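Local coordinates for aluminum resistance protein (Clostridium novyi, PDB 3I16), which probably acts as a pyridoxal-5'-phosphate-dependent carbon-sulfur lyase of the methionine gamma-lyase family, with a possible part in aluminum resistance, at residues S120-P125 with V154-D159; I182-G187 with K329-I334. All coordinates share one frame; numbering follows the deposited sequence. Where two conformers were deposited one is given.

Both contacts are largely buried, but they lie at different depths. Interaction 1, about 18 Å from the centre of the chain, joins the loops that leave strands 117-120 and 150-153 at one side of the seven-stranded sheet; main-chain hydrogen bonds, two bridging waters and one leucine do the work. Interaction 2, about 7 Å from that centre, ties the loop just after strand 177-183 to the loop before strand 335-338 of the second sheet, and here polar side chains make the bonds beside the cofactor. The two touch where the loop after strand 117-120 meets strand 177-183: C122 and V121 pack on I182, and the CA of P125 lies 3.6 Å from OE1 of Q183.

Interaction 1. Residues S120-P125 with V154-D159; sequences SVCGEP and VDLKED
Two main-chain hydrogen bonds join S120-P125 to V154-D159, and both use V154. Its N gives a bond of 2.8 Å to O of S120, continuing the parallel pairing of strands 117-120 and 150-153 one residue past the end of the second. Its O takes the second bond, 3.1 Å from N of G123. Between these bonds the chain turns through V121 and C122, then passes G123 at positive phi, a conformation that glycine adopts readily.

Water supplies the next layer of polar links. One molecule donates to O of V121 and O of D155, 2.7 Å from each oxygen, and so bridges two carbonyl oxygens that cannot bond to each other. A second water accepts from N of E124 and donates to OD1 of D155. That carboxylate oxygen also receives a hydrogen bond from NE2 of Q153 and comes within 3.5 Å of CA of G123, a close fit at a residue with no side chain.

Apolar contact falls mainly to L156. With CG anti to the carbonyl carbon (chi1 -69°), the side chain is laid against the turn: CG rests 3.8 Å from CA of C122, while the CD2 branch reaches O of V121. The side chain of C122 meets that same methyl more loosely, CB to CD2 being 4.4 Å.

V121 and C122 point their CB atoms away from V154-D159, and V121 packs on V180 of strand 177-183. V154 packs on I167 and V170 of helix 164-173, and V121 also reaches I167. The contact joins the loops after two neighbouring parallel strands, 117-120 and the outermost 150-153, in the alpha/beta domain typical of these enzymes, with helix 164-173 packed on both loops.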
loop_
_atom_site.group_PDB
_atom_site.type_symbol
_atom_site.label_atom_id
_atom_site.label_comp_id
_atom_site.label_asym_id
_atom_site.label_seq_id
_atom_site.Cartn_x
_atom_site.Cartn_y
_atom_site.Cartn_z
ATOM N N SER B 120 -12.911 -35.958 -14.515
ATOM C CA SER B 120 -13.520 -35.462 -13.282
ATOM C C SER B 120 -14.299 -36.596 -12.671
ATOM O O SER B 120 -15.185 -37.156 -13.313
ATOM C CB SER B 120 -14.433 -34.275 -13.557
ATOM O OG SER B 120 -13.618 -33.179 -13.868
ATOM N N VAL B 121 -13.982 -36.918 -11.421
ATOM C CA VAL B 121 -14.563 -38.078 -10.743
ATOM C C VAL B 121 -15.654 -37.762 -9.710
ATOM O O VAL B 121 -16.256 -38.689 -9.142
ATOM C CB VAL B 121 -13.434 -38.970 -10.150
ATOM C CG1 VAL B 121 -12.535 -39.468 -11.293
ATOM C CG2 VAL B 121 -12.618 -38.228 -9.094
ATOM N N CYS B 122 -15.944 -36.478 -9.501
ATOM C CA CYS B 122 -17.013 -36.061 -8.575
ATOM C C CYS B 122 -18.205 -35.490 -9.318
ATOM O O CYS B 122 -18.884 -34.584 -8.826
ATOM C CB CYS B 122 -16.482 -35.042 -7.565
ATOM S SG CYS B 122 -15.104 -35.760 -6.602
ATOM N N GLY B 123 -18.480 -36.035 -10.493
ATOM C CA GLY B 123 -19.543 -35.519 -11.313
ATOM C C GLY B 123 -19.102 -34.226 -11.989
ATOM O O GLY B 123 -17.897 -33.901 -12.049
ATOM N N GLU B 124 -20.077 -33.461 -12.457
ATOM C CA GLU B 124 -19.812 -32.214 -13.167
ATOM C C GLU B 124 -19.115 -31.222 -12.238
ATOM O O GLU B 124 -19.572 -31.032 -11.099
ATOM C CB GLU B 124 -21.110 -31.601 -13.739
ATOM C CG GLU B 124 -22.122 -31.024 -12.726
ATOM C CD GLU B 124 -23.325 -30.379 -13.407
ATOM O OE1 GLU B 124 -23.357 -30.329 -14.651
ATOM O OE2 GLU B 124 -24.239 -29.911 -12.697
ATOM N N PRO B 125 -18.005 -30.597 -12.689
ATOM C CA PRO B 125 -17.354 -29.629 -11.799
ATOM C C PRO B 125 -18.159 -28.363 -11.566
ATOM O O PRO B 125 -19.154 -28.117 -12.257
ATOM C CB PRO B 125 -16.067 -29.266 -12.555
ATOM C CG PRO B 125 -15.963 -30.270 -13.687
ATOM C CD PRO B 125 -17.370 -30.578 -14.018
ATOM N N VAL B 154 -16.984 -38.967 -14.536
ATOM C CA VAL B 154 -17.588 -40.075 -13.850
ATOM C C VAL B 154 -18.330 -39.445 -12.669
ATOM O O VAL B 154 -17.753 -38.685 -11.879
ATOM C CB VAL B 154 -16.579 -41.117 -13.391
ATOM C CG1 VAL B 154 -17.261 -42.124 -12.457
ATOM C CG2 VAL B 154 -15.958 -41.797 -14.617
ATOM N N ASP B 155 -19.627 -39.725 -12.590
ATOM C CA ASP B 155 -20.463 -39.167 -11.538
ATOM C C ASP B 155 -20.280 -39.908 -10.221
ATOM O O ASP B 155 -19.822 -41.052 -10.184
ATOM C CB ASP B 155 -21.944 -39.269 -11.951
ATOM C CG ASP B 155 -22.294 -38.382 -13.150
ATOM O OD1 ASP B 155 -21.560 -37.409 -13.456
ATOM O OD2 ASP B 155 -23.329 -38.643 -13.781
ATOM N N LEU B 156 -20.637 -39.233 -9.134
ATOM C CA LEU B 156 -20.656 -39.865 -7.840
ATOM C C LEU B 156 -21.859 -40.796 -7.833
ATOM O O LEU B 156 -22.753 -40.701 -8.688
ATOM C CB LEU B 156 -20.800 -38.849 -6.733
ATOM C CG LEU B 156 -19.649 -37.899 -6.457
ATOM C CD1 LEU B 156 -20.132 -36.922 -5.392
ATOM C CD2 LEU B 156 -18.425 -38.649 -5.994
ATOM N N LYS B 157 -21.868 -41.706 -6.878
ATOM C CA LYS B 157 -22.942 -42.666 -6.772
ATOM C C LYS B 157 -24.170 -41.966 -6.189
ATOM O O LYS B 157 -24.061 -40.867 -5.664
ATOM C CB LYS B 157 -22.521 -43.843 -5.888
ATOM C CG LYS B 157 -21.266 -44.549 -6.376
ATOM C CD LYS B 157 -21.220 -45.978 -5.925
ATOM C CE LYS B 157 -21.187 -46.156 -4.438
ATOM N NZ LYS B 157 -21.714 -47.529 -4.093
ATOM N N GLU B 158 -25.330 -42.602 -6.294
ATOM C CA GLU B 158 -26.567 -42.041 -5.731
ATOM C C GLU B 158 -26.395 -41.689 -4.258
ATOM O O GLU B 158 -26.960 -40.709 -3.799
ATOM C CB GLU B 158 -27.744 -42.999 -5.905
ATOM C CG GLU B 158 -28.078 -43.303 -7.361
ATOM N N ASP B 159 -25.585 -42.443 -3.521
ATOM C CA ASP B 159 -25.349 -42.125 -2.112
ATOM C C ASP B 159 -24.330 -41.011 -1.882
ATOM O O ASP B 159 -24.008 -40.706 -0.734
ATOM C CB ASP B 159 -24.943 -43.376 -1.318
ATOM C CG ASP B 159 -23.587 -43.945 -1.731
ATOM O OD1 ASP B 159 -22.869 -43.322 -2.546
ATOM O OD2 ASP B 159 -23.242 -45.032 -1.222
HETATM O O HOH W 1 -17.509 -41.077 -8.841
HETATM O O HOH W 2 -22.721 -34.709 -12.245
#

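Interaction 2. Residues I182-G187 with K329-I334; sequences IQRSTG and KRSDII. With PLP (pyridoxal-5'-phosphate), chain J.
R184, just past strand 177-183 of the large domain, which has the fold type I architecture of pyridoxal-phosphate enzymes, meets S331 on the loop before strand 335-338 of the second sheet. The arginine chain is fully extended from CG to NE, with CG anti to the backbone N (chi1 -177°), and presents the edge of its guanidinium to the serine. NE bonds to OG of S331 at 2.8 Å, the oxygen lying only 13° out of the guanidinium plane; NH2 adds a weaker bond to the same atom. OG is also bonded to O of L194. The other terminal nitrogen, NH1, forms a salt bridge with E229 and a hydrogen bond to N219, so both ends of the flat group are gripped and its rotation is probably well fixed.

One residue further along each segment, S185 meets D332. The serine hydroxyl donates to OD2 over 2.8 Å, approaching from above the carboxylate plane, 36° out of it. D332 is a second-shell partner that would position this serine of the pocket wall. OD1 of that carboxylate takes the backbone N of I334, an Asx turn, which would help hold the carboxylate where the serine meets it. I334, just ahead of strand 335-338, brings its CD1 to 3.5 Å from OG of S185.

The pocket lies on the far side of S185. Q183, extended beyond CG, lays its amide beside the cofactor: OE1 accepts from N of Y126, while NE2 donates to O of S185, which lies nearly in the amide plane. Between them, Q183 and S185 cradle the pyridine methyl: C2A sits 3.7 Å from CD of Q183 and 3.8 Å from CB of S185.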
loop_
_atom_site.group_PDB
_atom_site.type_symbol
_atom_site.label_atom_id
_atom_site.label_comp_id
_atom_site.label_asym_id
_atom_site.label_seq_id
_atom_site.Cartn_x
_atom_site.Cartn_y
_atom_site.Cartn_z
ATOM N N ILE B 182 -10.508 -34.019 -8.816
ATOM C CA ILE B 182 -11.354 -34.327 -7.682
ATOM C C ILE B 182 -11.786 -33.041 -6.972
ATOM O O ILE B 182 -10.955 -32.278 -6.499
ATOM C CB ILE B 182 -10.534 -35.118 -6.653
ATOM C CG1 ILE B 182 -9.975 -36.415 -7.260
ATOM C CG2 ILE B 182 -11.340 -35.393 -5.432
ATOM C CD1 ILE B 182 -8.753 -36.914 -6.470
ATOM N N GLN B 183 -13.082 -32.807 -6.880
ATOM C CA GLN B 183 -13.578 -31.616 -6.201
ATOM C C GLN B 183 -13.941 -31.972 -4.771
ATOM O O GLN B 183 -14.788 -32.818 -4.555
ATOM C CB GLN B 183 -14.795 -31.090 -6.929
ATOM C CG GLN B 183 -15.275 -29.741 -6.428
ATOM C CD GLN B 183 -16.365 -29.207 -7.318
ATOM O OE1 GLN B 183 -16.139 -28.931 -8.512
ATOM N NE2 GLN B 183 -17.568 -29.070 -6.755
ATOM N N ARG B 184 -13.302 -31.323 -3.800
ATOM C CA ARG B 184 -13.563 -31.612 -2.393
ATOM C C ARG B 184 -14.929 -31.088 -1.936
ATOM O O ARG B 184 -15.748 -31.847 -1.388
ATOM C CB ARG B 184 -12.453 -31.021 -1.534
ATOM C CG ARG B 184 -12.594 -31.314 -0.075
ATOM C CD ARG B 184 -11.403 -30.878 0.675
ATOM N NE ARG B 184 -11.509 -31.190 2.101
ATOM C CZ ARG B 184 -10.537 -30.961 2.978
ATOM N NH1 ARG B 184 -9.376 -30.449 2.583
ATOM N NH2 ARG B 184 -10.716 -31.247 4.250
ATOM N N SER B 185 -15.166 -29.800 -2.169
ATOM C CA SER B 185 -16.414 -29.133 -1.778
ATOM C C SER B 185 -17.522 -29.464 -2.771
ATOM O O SER B 185 -17.255 -29.763 -3.932
ATOM C CB SER B 185 -16.186 -27.618 -1.718
ATOM O OG SER B 185 -17.351 -26.928 -1.323
ATOM N N THR B 186 -18.775 -29.382 -2.337
ATOM C CA THR B 186 -19.882 -29.748 -3.216
ATOM C C THR B 186 -20.301 -28.700 -4.228
ATOM O O THR B 186 -20.975 -29.037 -5.197
ATOM C CB THR B 186 -21.137 -30.109 -2.405
ATOM O OG1 THR B 186 -21.594 -28.944 -1.709
ATOM C CG2 THR B 186 -20.818 -31.218 -1.403
ATOM N N GLY B 187 -19.945 -27.436 -4.026
ATOM C CA GLY B 187 -20.412 -26.394 -4.946
ATOM C C GLY B 187 -21.917 -26.218 -4.781
ATOM O O GLY B 187 -22.443 -26.378 -3.666
ATOM N N LYS B 329 -19.735 -35.456 9.828
ATOM C CA LYS B 329 -18.336 -35.083 9.642
ATOM C C LYS B 329 -18.274 -34.168 8.402
ATOM O O LYS B 329 -18.776 -34.535 7.347
ATOM C CB LYS B 329 -17.514 -36.357 9.421
ATOM C CG LYS B 329 -16.053 -36.304 9.832
ATOM C CD LYS B 329 -15.373 -37.631 9.481
ATOM C CE LYS B 329 -16.188 -38.803 9.973
ATOM N NZ LYS B 329 -15.772 -40.097 9.357
ATOM N N ARG B 330 -17.659 -33.002 8.541
ATOM C CA ARG B 330 -17.565 -32.013 7.476
ATOM C C ARG B 330 -16.198 -31.904 6.844
ATOM O O ARG B 330 -15.196 -32.037 7.530
ATOM C CB ARG B 330 -17.974 -30.661 8.037
ATOM C CG ARG B 330 -19.441 -30.657 8.415
ATOM C CD ARG B 330 -19.815 -29.512 9.308
ATOM N NE ARG B 330 -21.241 -29.579 9.650
ATOM C CZ ARG B 330 -22.228 -28.847 9.126
ATOM N NH1 ARG B 330 -22.012 -27.908 8.217
ATOM N NH2 ARG B 330 -23.481 -29.049 9.545
ATOM N N SER B 331 -16.172 -31.683 5.532
ATOM C CA SER B 331 -14.911 -31.504 4.797
ATOM C C SER B 331 -14.834 -30.128 4.149
ATOM O O SER B 331 -13.910 -29.851 3.379
ATOM C CB SER B 331 -14.719 -32.607 3.761
ATOM O OG SER B 331 -13.325 -32.839 3.519
ATOM N N ASP B 332 -15.789 -29.258 4.480
ATOM C CA ASP B 332 -15.774 -27.855 4.039
ATOM C C ASP B 332 -16.629 -27.010 5.000
ATOM O O ASP B 332 -17.290 -27.546 5.900
ATOM C CB ASP B 332 -16.177 -27.696 2.559
ATOM C CG ASP B 332 -17.669 -27.893 2.304
ATOM O OD1 ASP B 332 -18.490 -27.762 3.236
ATOM O OD2 ASP B 332 -18.038 -28.162 1.143
ATOM N N ILE B 333 -16.638 -25.700 4.806
ATOM C CA ILE B 333 -17.375 -24.806 5.700
ATOM C C ILE B 333 -18.789 -24.464 5.243
ATOM O O ILE B 333 -19.447 -23.626 5.852
ATOM C CB ILE B 333 -16.590 -23.475 5.963
ATOM C CG1 ILE B 333 -16.415 -22.641 4.683
ATOM C CG2 ILE B 333 -15.240 -23.778 6.616
ATOM C CD1 ILE B 333 -16.010 -21.185 4.947
ATOM N N ILE B 334 -19.270 -25.100 4.185
ATOM C CA ILE B 334 -20.539 -24.684 3.604
ATOM C C ILE B 334 -21.731 -25.388 4.247
ATOM O O ILE B 334 -21.628 -26.568 4.563
ATOM C CB ILE B 334 -20.554 -24.911 2.074
ATOM C CG1 ILE B 334 -19.422 -24.126 1.414
ATOM C CG2 ILE B 334 -21.889 -24.463 1.477
ATOM C CD1 ILE B 334 -19.359 -24.298 -0.093
HETATM N N1 PLP J . -14.180 -24.804 -6.623
HETATM C C2 PLP J . -15.117 -24.862 -5.635
HETATM C C2A PLP J . -15.713 -26.180 -5.249
HETATM C C3 PLP J . -15.488 -23.679 -4.999
HETATM O O3 PLP J . -16.423 -23.737 -3.994
HETATM C C4 PLP J . -14.920 -22.453 -5.377
HETATM C C5 PLP J . -13.970 -22.412 -6.392
HETATM C C6 PLP J . -13.606 -23.601 -6.990
HETATM C C5A PLP J . -13.277 -21.140 -6.844
HETATM O O4P PLP J . -14.161 -20.077 -6.986
HETATM P P PLP J . -13.731 -18.518 -7.232
HETATM O O1P PLP J . -12.680 -17.991 -6.267
HETATM O O2P PLP J . -15.020 -17.785 -6.948
HETATM O O3P PLP J . -13.228 -18.371 -8.659
#